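4-amino-4-deoxy-L-arabinose transferase or related glycosyltransferases of PMT family (Cupriavidus metallidurans, PDB 5EZM) probably transfers a pentose, 4-amino-4-deoxy-L-arabinose, from a polyprenyl-phosphate carrier to lipid A, as a membrane-embedded glycosyltransferase of the GT-C fold. Local coordinates at residues A[89-94]-A[199-204]; A[112-117]-A[160-165]; A[138-143]-A[433-438]; A[424-429]-A[439-444]. One frame throughout, in Å; residues are numbered along the deposited sequence.

Interaction 1 of 4, residues A[89-94]-A[199-204]; sequences PPFHMW and MGVAIL. With DSL (mono-trans, octa-cis decaprenyl-phosphate), chain C.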
loop_
_atom_site.group_PDB
_atom_site.type_symbol
_atom_site.label_atom_id
_atom_site.label_comp_id
_atom_site.label_asym_id
_atom_site.label_seq_id
_atom_site.Cartn_x
_atom_site.Cartn_y
_atom_site.Cartn_z
ATOM N N PRO A 89 4.643 11.712 6.395
ATOM C CA PRO A 89 3.827 12.134 7.551
ATOM C C PRO A 89 3.350 10.927 8.344
ATOM O O PRO A 89 3.457 9.788 7.864
ATOM C CB PRO A 89 2.653 12.884 6.896
ATOM C CG PRO A 89 3.072 13.134 5.486
ATOM C CD PRO A 89 3.966 11.996 5.122
ATOM N N PRO A 90 2.806 11.123 9.547
ATOM C CA PRO A 90 2.707 10.018 10.517
ATOM C C PRO A 90 1.372 9.291 10.652
ATOM O O PRO A 90 1.304 8.372 11.476
ATOM C CB PRO A 90 3.025 10.741 11.828
ATOM C CG PRO A 90 2.352 12.057 11.654
ATOM C CD PRO A 90 2.496 12.416 10.188
ATOM N N PHE A 91 0.321 9.644 9.906
ATOM C CA PHE A 91 -0.997 9.078 10.199
ATOM C C PHE A 91 -1.001 7.558 10.064
ATOM O O PHE A 91 -1.546 6.847 10.920
ATOM C CB PHE A 91 -2.065 9.695 9.299
ATOM C CG PHE A 91 -3.422 9.065 9.462
ATOM C CD1 PHE A 91 -4.156 9.261 10.622
ATOM C CD2 PHE A 91 -3.959 8.268 8.465
ATOM C CE1 PHE A 91 -5.403 8.678 10.783
ATOM C CE2 PHE A 91 -5.204 7.685 8.622
ATOM C CZ PHE A 91 -5.928 7.892 9.781
ATOM N N HIS A 92 -0.404 7.039 8.989
ATOM C CA HIS A 92 -0.288 5.592 8.835
ATOM C C HIS A 92 0.370 4.968 10.059
ATOM O O HIS A 92 -0.082 3.929 10.563
ATOM C CB HIS A 92 0.506 5.269 7.567
ATOM C CG HIS A 92 0.706 3.804 7.328
ATOM N ND1 HIS A 92 -0.041 3.090 6.415
ATOM C CD2 HIS A 92 1.576 2.920 7.874
ATOM C CE1 HIS A 92 0.356 1.830 6.412
ATOM N NE2 HIS A 92 1.336 1.699 7.290
ATOM N N MET A 93 1.423 5.608 10.571
ATOM C CA MET A 93 2.098 5.084 11.752
ATOM C C MET A 93 1.213 5.186 12.986
ATOM O O MET A 93 1.202 4.274 13.816
ATOM C CB MET A 93 3.425 5.812 11.968
ATOM C CG MET A 93 4.537 5.312 11.057
ATOM S SD MET A 93 4.316 5.772 9.323
ATOM C CE MET A 93 4.994 7.430 9.327
ATOM N N TRP A 94 0.465 6.285 13.126
ATOM C CA TRP A 94 -0.478 6.402 14.234
ATOM C C TRP A 94 -1.453 5.232 14.244
ATOM O O TRP A 94 -1.660 4.584 15.282
ATOM C CB TRP A 94 -1.235 7.726 14.140
ATOM C CG TRP A 94 -0.399 8.926 14.418
ATOM C CD1 TRP A 94 0.853 8.946 14.966
ATOM C CD2 TRP A 94 -0.751 10.290 14.166
ATOM N NE1 TRP A 94 1.302 10.244 15.072
ATOM C CE2 TRP A 94 0.337 11.088 14.586
ATOM C CE3 TRP A 94 -1.880 10.917 13.625
ATOM C CZ2 TRP A 94 0.328 12.477 14.482
ATOM C CZ3 TRP A 94 -1.886 12.302 13.522
ATOM C CH2 TRP A 94 -0.788 13.064 13.948
ATOM N N MET A 199 -9.410 15.331 3.530
ATOM C CA MET A 199 -8.221 15.926 2.924
ATOM C C MET A 199 -7.150 16.196 3.971
ATOM O O MET A 199 -5.954 16.007 3.712
ATOM C CB MET A 199 -8.587 17.212 2.182
ATOM C CG MET A 199 -9.160 16.972 0.794
ATOM S SD MET A 199 -9.366 18.484 -0.163
ATOM C CE MET A 199 -10.735 19.241 0.709
ATOM N N GLY A 200 -7.561 16.631 5.164
ATOM C CA GLY A 200 -6.600 16.830 6.236
ATOM C C GLY A 200 -5.891 15.546 6.625
ATOM O O GLY A 200 -4.660 15.506 6.735
ATOM N N VAL A 201 -6.662 14.474 6.833
ATOM C CA VAL A 201 -6.060 13.181 7.149
ATOM C C VAL A 201 -5.102 12.757 6.043
ATOM O O VAL A 201 -4.018 12.221 6.309
ATOM C CB VAL A 201 -7.155 12.125 7.386
ATOM C CG1 VAL A 201 -6.529 10.774 7.698
ATOM C CG2 VAL A 201 -8.089 12.561 8.506
ATOM N N ALA A 202 -5.479 13.002 4.784
ATOM C CA ALA A 202 -4.616 12.633 3.667
ATOM C C ALA A 202 -3.302 13.402 3.712
ATOM O O ALA A 202 -2.232 12.837 3.449
ATOM C CB ALA A 202 -5.336 12.873 2.341
ATOM N N ILE A 203 -3.361 14.694 4.043
ATOM C CA ILE A 203 -2.135 15.473 4.188
ATOM C C ILE A 203 -1.278 14.899 5.306
ATOM O O ILE A 203 -0.053 14.781 5.174
ATOM C CB ILE A 203 -2.464 16.960 4.425
ATOM C CG1 ILE A 203 -3.191 17.545 3.210
ATOM C CG2 ILE A 203 -1.195 17.743 4.727
ATOM C CD1 ILE A 203 -3.554 19.012 3.353
ATOM N N LEU A 204 -1.910 14.509 6.418
ATOM C CA LEU A 204 -1.190 13.834 7.492
ATOM C C LEU A 204 -0.773 12.418 7.126
ATOM O O LEU A 204 -0.112 11.760 7.934
ATOM C CB LEU A 204 -2.040 13.802 8.762
ATOM C CG LEU A 204 -2.216 15.141 9.477
ATOM C CD1 LEU A 204 -3.142 14.994 10.676
ATOM C CD2 LEU A 204 -0.865 15.689 9.903
HETATM C C21 DSL C . -12.721 16.230 -6.737
HETATM C C22 DSL C . -12.872 16.524 -5.254
HETATM C C23 DSL C . -13.197 15.393 -4.286
HETATM C C24 DSL C . -12.717 17.778 -4.804
HETATM C C25 DSL C . -12.866 18.089 -3.293
HETATM C C26 DSL C . -11.695 19.020 -2.872
HETATM C C27 DSL C . -12.266 20.334 -2.238
HETATM C C28 DSL C . -13.666 20.326 -1.579
HETATM C C29 DSL C . -11.536 21.467 -2.268
HETATM C C30 DSL C . -10.132 21.470 -2.927
HETATM C C31 DSL C . -9.797 22.900 -3.468
HETATM C C32 DSL C . -8.401 23.366 -2.922
HETATM C C33 DSL C . -8.279 23.942 -1.498
HETATM C C34 DSL C . -7.302 23.274 -3.708
#
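F91 meets the 199-204 segment twice, once through its backbone and once through its ring. Its N donates to the carbonyl O of L204 (2.9 Å, N-H...O angle 155°). F91 N belongs to the first turn of helix 91-103, where a backbone N-H has no carbonyl one turn earlier within the helix; the L204 oxygen fills that role. The same oxygen also touches the CB of P89 at 3.2 Å, so P89 and F91 both pack against the L204 carbonyl.

The ring contact is a CH-pi interaction: V201 CG1 sits over the centre of the F91 ring, 3.5 Å from its centroid and 13° off the normal. With chi1 at 175°, F91 CG is trans to N, which swings the ring toward V201, one turn before L204. Beyond, L204 CD1 approaches W94 CZ3 obliquely at 4.1 Å.

Within its own segment P90 CG covers one face of the W94 indole; from the second shell W75 O takes the bond of W94 NE1. At the far end of 199-204, M199 CE reaches C27 of the bound decaprenyl-phosphate at 3.5 Å. Helix 236-257 lies against P90, I203 and L204, helix 58-72 against M93 and W94, and helix 160-178 against V201 and A202.

Interaction 2 of 4, residues A[112-117]-A[160-165]; sequences LAVALS and LDMTLA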
loop_
_atom_site.group_PDB
_atom_site.type_symbol
_atom_site.label_atom_id
_atom_site.label_comp_id
_atom_site.label_asym_id
_atom_site.label_seq_id
_atom_site.Cartn_x
_atom_site.Cartn_y
_atom_site.Cartn_z
ATOM N N LEU A 112 -2.619 -3.660 9.186
ATOM C CA LEU A 112 -4.004 -3.382 9.551
ATOM C C LEU A 112 -4.489 -2.070 8.940
ATOM O O LEU A 112 -5.642 -1.973 8.495
ATOM C CB LEU A 112 -4.135 -3.360 11.072
ATOM C CG LEU A 112 -5.526 -3.642 11.631
ATOM C CD1 LEU A 112 -5.984 -5.031 11.216
ATOM C CD2 LEU A 112 -5.522 -3.504 13.145
ATOM N N ALA A 113 -3.623 -1.053 8.905
ATOM C CA ALA A 113 -4.016 0.242 8.361
ATOM C C ALA A 113 -4.428 0.130 6.898
ATOM O O ALA A 113 -5.420 0.736 6.476
ATOM C CB ALA A 113 -2.874 1.244 8.521
ATOM N N VAL A 114 -3.686 -0.651 6.108
ATOM C CA VAL A 114 -4.010 -0.745 4.689
ATOM C C VAL A 114 -5.257 -1.593 4.467
ATOM O O VAL A 114 -6.039 -1.322 3.547
ATOM C CB VAL A 114 -2.801 -1.275 3.894
ATOM C CG1 VAL A 114 -1.656 -0.287 3.978
ATOM C CG2 VAL A 114 -2.362 -2.628 4.410
ATOM N N ALA A 115 -5.479 -2.616 5.297
ATOM C CA ALA A 115 -6.683 -3.427 5.145
ATOM C C ALA A 115 -7.926 -2.612 5.472
ATOM O O ALA A 115 -8.906 -2.615 4.712
ATOM C CB ALA A 115 -6.605 -4.668 6.034
ATOM N N LEU A 116 -7.895 -1.891 6.598
ATOM C CA LEU A 116 -9.015 -1.023 6.934
ATOM C C LEU A 116 -9.192 0.078 5.896
ATOM O O LEU A 116 -10.325 0.479 5.608
ATOM C CB LEU A 116 -8.826 -0.425 8.328
ATOM C CG LEU A 116 -8.747 -1.433 9.478
ATOM C CD1 LEU A 116 -8.614 -0.710 10.808
ATOM C CD2 LEU A 116 -9.956 -2.355 9.484
ATOM N N SER A 117 -8.093 0.571 5.316
ATOM C CA SER A 117 -8.218 1.550 4.244
ATOM C C SER A 117 -8.933 0.954 3.041
ATOM O O SER A 117 -9.780 1.613 2.426
ATOM C CB SER A 117 -6.843 2.074 3.841
ATOM O OG SER A 117 -6.298 2.890 4.860
ATOM N N LEU A 160 2.076 3.059 2.372
ATOM C CA LEU A 160 1.266 4.251 2.609
ATOM C C LEU A 160 0.270 4.517 1.488
ATOM O O LEU A 160 -0.725 5.216 1.713
ATOM C CB LEU A 160 2.165 5.475 2.791
ATOM C CG LEU A 160 2.527 5.856 4.227
ATOM C CD1 LEU A 160 3.074 4.662 4.982
ATOM C CD2 LEU A 160 3.530 6.991 4.226
ATOM N N ASP A 161 0.507 3.959 0.300
ATOM C CA ASP A 161 -0.312 4.296 -0.859
ATOM C C ASP A 161 -1.761 3.853 -0.690
ATOM O O ASP A 161 -2.673 4.532 -1.175
ATOM C CB ASP A 161 0.299 3.678 -2.117
ATOM C CG ASP A 161 1.705 4.186 -2.387
ATOM O OD1 ASP A 161 1.927 5.410 -2.261
ATOM O OD2 ASP A 161 2.588 3.363 -2.710
ATOM N N MET A 162 -2.000 2.732 -0.007
ATOM C CA MET A 162 -3.376 2.286 0.184
ATOM C C MET A 162 -4.082 3.090 1.272
ATOM O O MET A 162 -5.284 3.355 1.167
ATOM C CB MET A 162 -3.410 0.790 0.502
ATOM C CG MET A 162 -4.786 0.261 0.919
ATOM S SD MET A 162 -6.154 0.686 -0.196
ATOM C CE MET A 162 -5.581 -0.035 -1.727
ATOM N N THR A 163 -3.360 3.487 2.322
ATOM C CA THR A 163 -3.948 4.380 3.317
ATOM C C THR A 163 -4.366 5.697 2.674
ATOM O O THR A 163 -5.511 6.153 2.830
ATOM C CB THR A 163 -2.955 4.630 4.455
ATOM O OG1 THR A 163 -2.272 3.413 4.779
ATOM C CG2 THR A 163 -3.678 5.132 5.689
ATOM N N LEU A 164 -3.444 6.313 1.924
ATOM C CA LEU A 164 -3.781 7.527 1.190
ATOM C C LEU A 164 -4.921 7.286 0.210
ATOM O O LEU A 164 -5.756 8.173 -0.002
ATOM C CB LEU A 164 -2.548 8.052 0.457
ATOM C CG LEU A 164 -2.751 9.353 -0.318
ATOM C CD1 LEU A 164 -3.107 10.479 0.635
ATOM C CD2 LEU A 164 -1.512 9.700 -1.127
ATOM N N ALA A 165 -4.985 6.091 -0.384
ATOM C CA ALA A 165 -6.051 5.796 -1.333
ATOM C C ALA A 165 -7.405 5.715 -0.638
ATOM O O ALA A 165 -8.426 6.124 -1.204
ATOM C CB ALA A 165 -5.751 4.496 -2.075
#
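M162 and V114 carry the apolar half of this contact, where helices 112-133 and 160-178 run side by side; over these short segments the axes approach to 8.1 Å at a crossing angle of 34°. The M162 chain can be traced outward. Its CB lies 4.0 Å from both CB and CG1 of V114. The next atom, CG, is placed anti to the M162 backbone N by a chi1 of 172°, and this lays it against helix 112-133, 3.9 Å from V114 CB. A bend at chi2 and another at chi3 then turn SD and CE away from helix 112-133, and the side chain packs on W151 and A154 of helix 149-155 and on V350.

S117 and T163 form the other half, at the closest CA pair of the two segments, 5.2 Å apart. S117 OG rests beside T163 CA and 3.5 Å from T163 CG2, yet it bonds within its own helix: it donates to A113 O at 2.8 Å. S117 N reaches that same oxygen from the opposite face of the carbonyl plane, so A113 O is gripped from both sides. T163 OG1 packs near V114 CG1 and takes its polar partner elsewhere, in ND1 of H92.

Both hydroxyls are thus satisfied away from the other segment. Helices 112-133, predicted to span the membrane, and 160-178 are joined here, deep in the GT-C core, by van der Waals packing of small and flexible side chains, while S117 OG is paired within its own helix and T163 OG1 with H92.

Interaction 3 of 4, residues A[138-143]-A[433-438]; sequences AAFTGL and RGVLPS. With MPG ([(Z)-octadec-9-enyl] (2R)-2,3-bis(oxidanyl)propanoate), chain B.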
loop_
_atom_site.group_PDB
_atom_site.type_symbol
_atom_site.label_atom_id
_atom_site.label_comp_id
_atom_site.label_asym_id
_atom_site.label_seq_id
_atom_site.Cartn_x
_atom_site.Cartn_y
_atom_site.Cartn_z
ATOM N N ALA A 138 -24.418 0.294 -6.803
ATOM C CA ALA A 138 -23.526 0.271 -5.646
ATOM C C ALA A 138 -22.965 -1.124 -5.417
ATOM O O ALA A 138 -21.771 -1.284 -5.132
ATOM C CB ALA A 138 -24.264 0.761 -4.403
ATOM N N ALA A 139 -23.815 -2.148 -5.532
ATOM C CA ALA A 139 -23.335 -3.522 -5.435
ATOM C C ALA A 139 -22.265 -3.791 -6.486
ATOM O O ALA A 139 -21.207 -4.358 -6.183
ATOM C CB ALA A 139 -24.497 -4.503 -5.582
ATOM N N PHE A 140 -22.511 -3.358 -7.724
ATOM C CA PHE A 140 -21.495 -3.529 -8.755
ATOM C C PHE A 140 -20.206 -2.784 -8.411
ATOM O O PHE A 140 -19.117 -3.228 -8.790
ATOM C CB PHE A 140 -22.041 -3.079 -10.110
ATOM C CG PHE A 140 -23.007 -4.049 -10.714
ATOM C CD1 PHE A 140 -22.621 -5.353 -10.972
ATOM C CD2 PHE A 140 -24.297 -3.664 -11.024
ATOM C CE1 PHE A 140 -23.507 -6.257 -11.527
ATOM C CE2 PHE A 140 -25.190 -4.562 -11.581
ATOM C CZ PHE A 140 -24.793 -5.860 -11.833
ATOM N N THR A 141 -20.303 -1.664 -7.689
ATOM C CA THR A 141 -19.098 -0.940 -7.295
ATOM C C THR A 141 -18.314 -1.714 -6.241
ATOM O O THR A 141 -17.084 -1.826 -6.331
ATOM C CB THR A 141 -19.468 0.457 -6.789
ATOM O OG1 THR A 141 -19.705 1.324 -7.905
ATOM C CG2 THR A 141 -18.359 1.045 -5.934
ATOM N N GLY A 142 -19.012 -2.261 -5.241
ATOM C CA GLY A 142 -18.335 -3.084 -4.251
ATOM C C GLY A 142 -17.661 -4.294 -4.871
ATOM O O GLY A 142 -16.499 -4.592 -4.581
ATOM N N LEU A 143 -18.382 -5.003 -5.743
ATOM C CA LEU A 143 -17.788 -6.139 -6.445
ATOM C C LEU A 143 -16.595 -5.703 -7.285
ATOM O O LEU A 143 -15.560 -6.382 -7.312
ATOM C CB LEU A 143 -18.840 -6.813 -7.323
ATOM C CG LEU A 143 -20.080 -7.288 -6.568
ATOM C CD1 LEU A 143 -21.175 -7.695 -7.533
ATOM C CD2 LEU A 143 -19.713 -8.437 -5.653
ATOM N N ARG A 433 -29.527 -16.667 -13.977
ATOM C CA ARG A 433 -30.264 -16.081 -12.865
ATOM C C ARG A 433 -30.110 -14.566 -12.780
ATOM O O ARG A 433 -30.608 -13.957 -11.826
ATOM C CB ARG A 433 -29.818 -16.723 -11.546
ATOM N N GLY A 434 -29.438 -13.947 -13.747
ATOM C CA GLY A 434 -29.269 -12.506 -13.740
ATOM C C GLY A 434 -27.826 -12.064 -13.875
ATOM O O GLY A 434 -26.901 -12.856 -13.664
ATOM N N VAL A 435 -27.621 -10.794 -14.224
ATOM C CA VAL A 435 -26.263 -10.286 -14.388
ATOM C C VAL A 435 -25.587 -10.114 -13.034
ATOM O O VAL A 435 -24.415 -10.468 -12.864
ATOM C CB VAL A 435 -26.276 -8.972 -15.189
ATOM C CG1 VAL A 435 -24.914 -8.305 -15.144
ATOM C CG2 VAL A 435 -26.684 -9.236 -16.627
ATOM N N LEU A 436 -26.313 -9.582 -12.048
ATOM C CA LEU A 436 -25.707 -9.299 -10.748
ATOM C C LEU A 436 -25.155 -10.539 -10.053
ATOM O O LEU A 436 -24.013 -10.481 -9.564
ATOM C CB LEU A 436 -26.715 -8.563 -9.858
ATOM C CG LEU A 436 -26.267 -8.280 -8.422
ATOM C CD1 LEU A 436 -24.924 -7.569 -8.394
ATOM C CD2 LEU A 436 -27.320 -7.462 -7.697
ATOM N N PRO A 437 -25.875 -11.667 -9.953
ATOM C CA PRO A 437 -25.252 -12.847 -9.326
ATOM C C PRO A 437 -24.033 -13.350 -10.082
ATOM O O PRO A 437 -23.029 -13.722 -9.459
ATOM C CB PRO A 437 -26.389 -13.879 -9.314
ATOM C CG PRO A 437 -27.307 -13.444 -10.401
ATOM C CD PRO A 437 -27.264 -11.947 -10.359
ATOM N N SER A 438 -24.092 -13.358 -11.416
ATOM C CA SER A 438 -22.944 -13.782 -12.213
ATOM C C SER A 438 -21.731 -12.899 -11.941
ATOM O O SER A 438 -20.614 -13.397 -11.747
ATOM C CB SER A 438 -23.310 -13.762 -13.699
ATOM O OG SER A 438 -22.276 -14.308 -14.497
HETATM C C2 MPG B . -27.777 -11.960 -6.183
HETATM C C3 MPG B . -27.097 -11.469 -4.909
HETATM C C4 MPG B . -25.585 -11.359 -5.054
HETATM C C5 MPG B . -24.905 -10.863 -3.766
HETATM C C6 MPG B . -23.732 -9.909 -4.052
HETATM C C7 MPG B . -23.465 -8.918 -2.901
HETATM C C8 MPG B . -22.442 -7.832 -3.312
HETATM C C9 MPG B . -21.813 -7.081 -2.112
HETATM C C10 MPG B . -20.369 -6.598 -2.422
HETATM C C11 MPG B . -19.591 -6.186 -1.153
HETATM C C12 MPG B . -18.043 -6.426 -1.267
HETATM C C13 MPG B . -17.304 -6.092 0.046
HETATM C C14 MPG B . -15.986 -6.908 0.231
HETATM C C1 MPG B . -29.297 -11.774 -6.147
#
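F140 and L436 are the backbone's nearest pair, their CA atoms 7.4 Å apart, where helix 135-147 passes the first turn of helix 435-456, entered through G434 at the N-cap. The gap is bridged by side chains. L436 CD1 lies over one face of the F140 ring, 4.0 Å from the centroid and 25° off the normal, displaced toward the rim at CE1 and CZ. V435 CG1 comes to CZ of the same ring obliquely, at 4.1 Å. A trans chi1 of 176° at L436 extends its branch toward helix 135-147.

Both helices of this GT-C protein are predicted to cross the membrane, but they are almost 300 residues apart in sequence, so the contact ties an early membrane helix to a late one.

CD1 of L436 also touches A139 CB (4.2 Å) and L143 CD1 (3.8 Å); the L143 and L436 side chains meet at roughly a right angle. The other methyl of L143 serves a lipid: CD2 is 3.6 Å from C8 of the bound octadecenyl lipid MPG. G142 lies along the same chain, and P437 CB meets lipid C2 at 3.9 Å.

Interaction 4 of 4, residues A[424-429]-A[439-444]; sequences IAVARL and VAVYAM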
loop_
_atom_site.group_PDB
_atom_site.type_symbol
_atom_site.label_atom_id
_atom_site.label_comp_id
_atom_site.label_asym_id
_atom_site.label_seq_id
_atom_site.Cartn_x
_atom_site.Cartn_y
_atom_site.Cartn_z
ATOM N N ILE A 424 -15.020 -17.984 -13.108
ATOM C CA ILE A 424 -15.608 -17.590 -14.387
ATOM C C ILE A 424 -16.629 -18.625 -14.845
ATOM O O ILE A 424 -17.720 -18.279 -15.319
ATOM C CB ILE A 424 -14.500 -17.382 -15.438
ATOM C CG1 ILE A 424 -13.652 -16.161 -15.084
ATOM C CG2 ILE A 424 -15.092 -17.250 -16.842
ATOM C CD1 ILE A 424 -12.503 -15.941 -16.031
ATOM N N ALA A 425 -16.296 -19.909 -14.694
ATOM C CA ALA A 425 -17.189 -20.974 -15.139
ATOM C C ALA A 425 -18.492 -20.972 -14.347
ATOM O O ALA A 425 -19.585 -21.003 -14.927
ATOM C CB ALA A 425 -16.485 -22.326 -15.020
ATOM N N VAL A 426 -18.397 -20.932 -13.016
ATOM C CA VAL A 426 -19.618 -20.936 -12.217
ATOM C C VAL A 426 -20.401 -19.641 -12.421
ATOM O O VAL A 426 -21.637 -19.641 -12.358
ATOM C CB VAL A 426 -19.295 -21.199 -10.732
ATOM C CG1 VAL A 426 -18.190 -20.298 -10.255
ATOM C CG2 VAL A 426 -20.533 -21.021 -9.870
ATOM N N ALA A 427 -19.714 -18.530 -12.703
ATOM C CA ALA A 427 -20.425 -17.301 -13.046
ATOM C C ALA A 427 -21.224 -17.474 -14.332
ATOM O O ALA A 427 -22.373 -17.021 -14.427
ATOM C CB ALA A 427 -19.443 -16.138 -13.177
ATOM N N ARG A 428 -20.633 -18.134 -15.331
ATOM C CA ARG A 428 -21.373 -18.434 -16.553
ATOM C C ARG A 428 -22.561 -19.345 -16.266
ATOM O O ARG A 428 -23.616 -19.214 -16.896
ATOM C CB ARG A 428 -20.446 -19.068 -17.592
ATOM C CG ARG A 428 -21.136 -19.422 -18.903
ATOM C CD ARG A 428 -21.837 -18.212 -19.497
ATOM N NE ARG A 428 -22.513 -18.530 -20.751
ATOM C CZ ARG A 428 -23.776 -18.934 -20.840
ATOM N NH1 ARG A 428 -24.510 -19.072 -19.743
ATOM N NH2 ARG A 428 -24.306 -19.201 -22.026
ATOM N N LEU A 429 -22.412 -20.273 -15.318
ATOM C CA LEU A 429 -23.546 -21.111 -14.942
ATOM C C LEU A 429 -24.634 -20.307 -14.241
ATOM O O LEU A 429 -25.822 -20.625 -14.374
ATOM C CB LEU A 429 -23.086 -22.266 -14.052
ATOM C CG LEU A 429 -22.459 -23.462 -14.772
ATOM C CD1 LEU A 429 -22.073 -24.547 -13.774
ATOM C CD2 LEU A 429 -23.405 -24.009 -15.833
ATOM N N VAL A 439 -21.935 -11.579 -11.909
ATOM C CA VAL A 439 -20.836 -10.656 -11.645
ATOM C C VAL A 439 -20.315 -10.838 -10.224
ATOM O O VAL A 439 -19.112 -10.712 -9.973
ATOM C CB VAL A 439 -21.281 -9.203 -11.909
ATOM C CG1 VAL A 439 -20.169 -8.229 -11.574
ATOM C CG2 VAL A 439 -21.690 -9.030 -13.357
ATOM N N ALA A 440 -21.204 -11.143 -9.275
ATOM C CA ALA A 440 -20.776 -11.346 -7.893
ATOM C C ALA A 440 -19.881 -12.575 -7.766
ATOM O O ALA A 440 -18.806 -12.515 -7.155
ATOM C CB ALA A 440 -21.995 -11.474 -6.979
ATOM N N VAL A 441 -20.311 -13.701 -8.342
ATOM C CA VAL A 441 -19.508 -14.919 -8.294
ATOM C C VAL A 441 -18.190 -14.723 -9.037
ATOM O O VAL A 441 -17.128 -15.158 -8.576
ATOM C CB VAL A 441 -20.311 -16.100 -8.865
ATOM C CG1 VAL A 441 -19.452 -17.340 -8.924
ATOM C CG2 VAL A 441 -21.555 -16.348 -8.024
ATOM N N TYR A 442 -18.242 -14.063 -10.195
ATOM C CA TYR A 442 -17.034 -13.799 -10.974
ATOM C C TYR A 442 -16.040 -12.955 -10.183
ATOM O O TYR A 442 -14.846 -13.277 -10.113
ATOM C CB TYR A 442 -17.433 -13.118 -12.283
ATOM C CG TYR A 442 -16.343 -12.377 -13.022
ATOM C CD1 TYR A 442 -15.582 -13.012 -13.992
ATOM C CD2 TYR A 442 -16.105 -11.029 -12.780
ATOM C CE1 TYR A 442 -14.600 -12.333 -14.686
ATOM C CE2 TYR A 442 -15.126 -10.341 -13.466
ATOM C CZ TYR A 442 -14.376 -10.998 -14.418
ATOM O OH TYR A 442 -13.399 -10.319 -15.105
ATOM N N ALA A 443 -16.518 -11.872 -9.565
ATOM C CA ALA A 443 -15.642 -11.016 -8.773
ATOM C C ALA A 443 -15.074 -11.760 -7.572
ATOM O O ALA A 443 -13.911 -11.556 -7.203
ATOM C CB ALA A 443 -16.398 -9.769 -8.315
ATOM N N MET A 444 -15.880 -12.620 -6.939
ATOM C CA MET A 444 -15.364 -13.432 -5.841
ATOM C C MET A 444 -14.259 -14.368 -6.321
ATOM O O MET A 444 -13.228 -14.526 -5.650
ATOM C CB MET A 444 -16.497 -14.226 -5.195
ATOM C CG MET A 444 -16.037 -15.246 -4.169
ATOM S SD MET A 444 -15.254 -14.504 -2.723
ATOM C CE MET A 444 -16.657 -13.739 -1.914
#
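I424 and Y442 meet across an antiparallel helical hairpin: helix 403-430 turns within a few residues into helix 435-456, and the axes of the two short segments run 7.9 Å apart at 175°. The CA atoms of these two residues are the closest pair, at 5.3 Å.

The contacts across the hairpin are apolar, and the aliphatic ones lie around A427. Its CB points into the partner helix and meets CB of Y442 at 3.7 Å. Having only a methyl there suits the short separation of the axes. Next to it V426 and V441 cross at about a right angle, CG1 against CG1 at 3.5 Å. The V441 CG1 branch points away from its own backbone N (chi1 175°), which sets it against both V426 methyls, with CG2 of V426 at 4.0 Å.

The aromatic contact belongs to Y442. I424 and Y442 lie side by side and point the same way, and I424 CG1 comes to the ring at its edge, near the ring plane, rather than over a face. W372 packs edge-to-face with this ring, W299 also meets it, and M379 of helix 369-389 touches both I424 and Y442.

The polar contact of the tyrosine lies outside the hairpin, where its OH hydrogen-bonds to P298 O. Within the hairpin, the aromatic atom closest to I424 CG1 is Y442 CD1, at 3.9 Å.

In the fold
The four contacts fall into two touching pairs. Interactions 1 and 2, with centres 11 Å apart, are joined by the probable hydrogen bond H92 ND1 to T163 OG1 (2.8 Å), and A202 packs on L164. Interactions 3 and 4, 10 Å apart, both use helix 435-456: S438 OG lies 2.7 Å from A427 O, a probable hydrogen bond. Between the pairs, interactions 2 and 3 come no closer than about 12 Å (nearest atoms), although helices 112-133 and 135-147 are consecutive. Interaction 1 is nearest the zinc site: the P89 side chain is about 7 Å from that of E87, a zinc ligand, and M199 lines the decaprenyl-phosphate pocket. Interactions 3 and 4 lie farther from the chain's centre, and an MPG chain runs past L143 and P437.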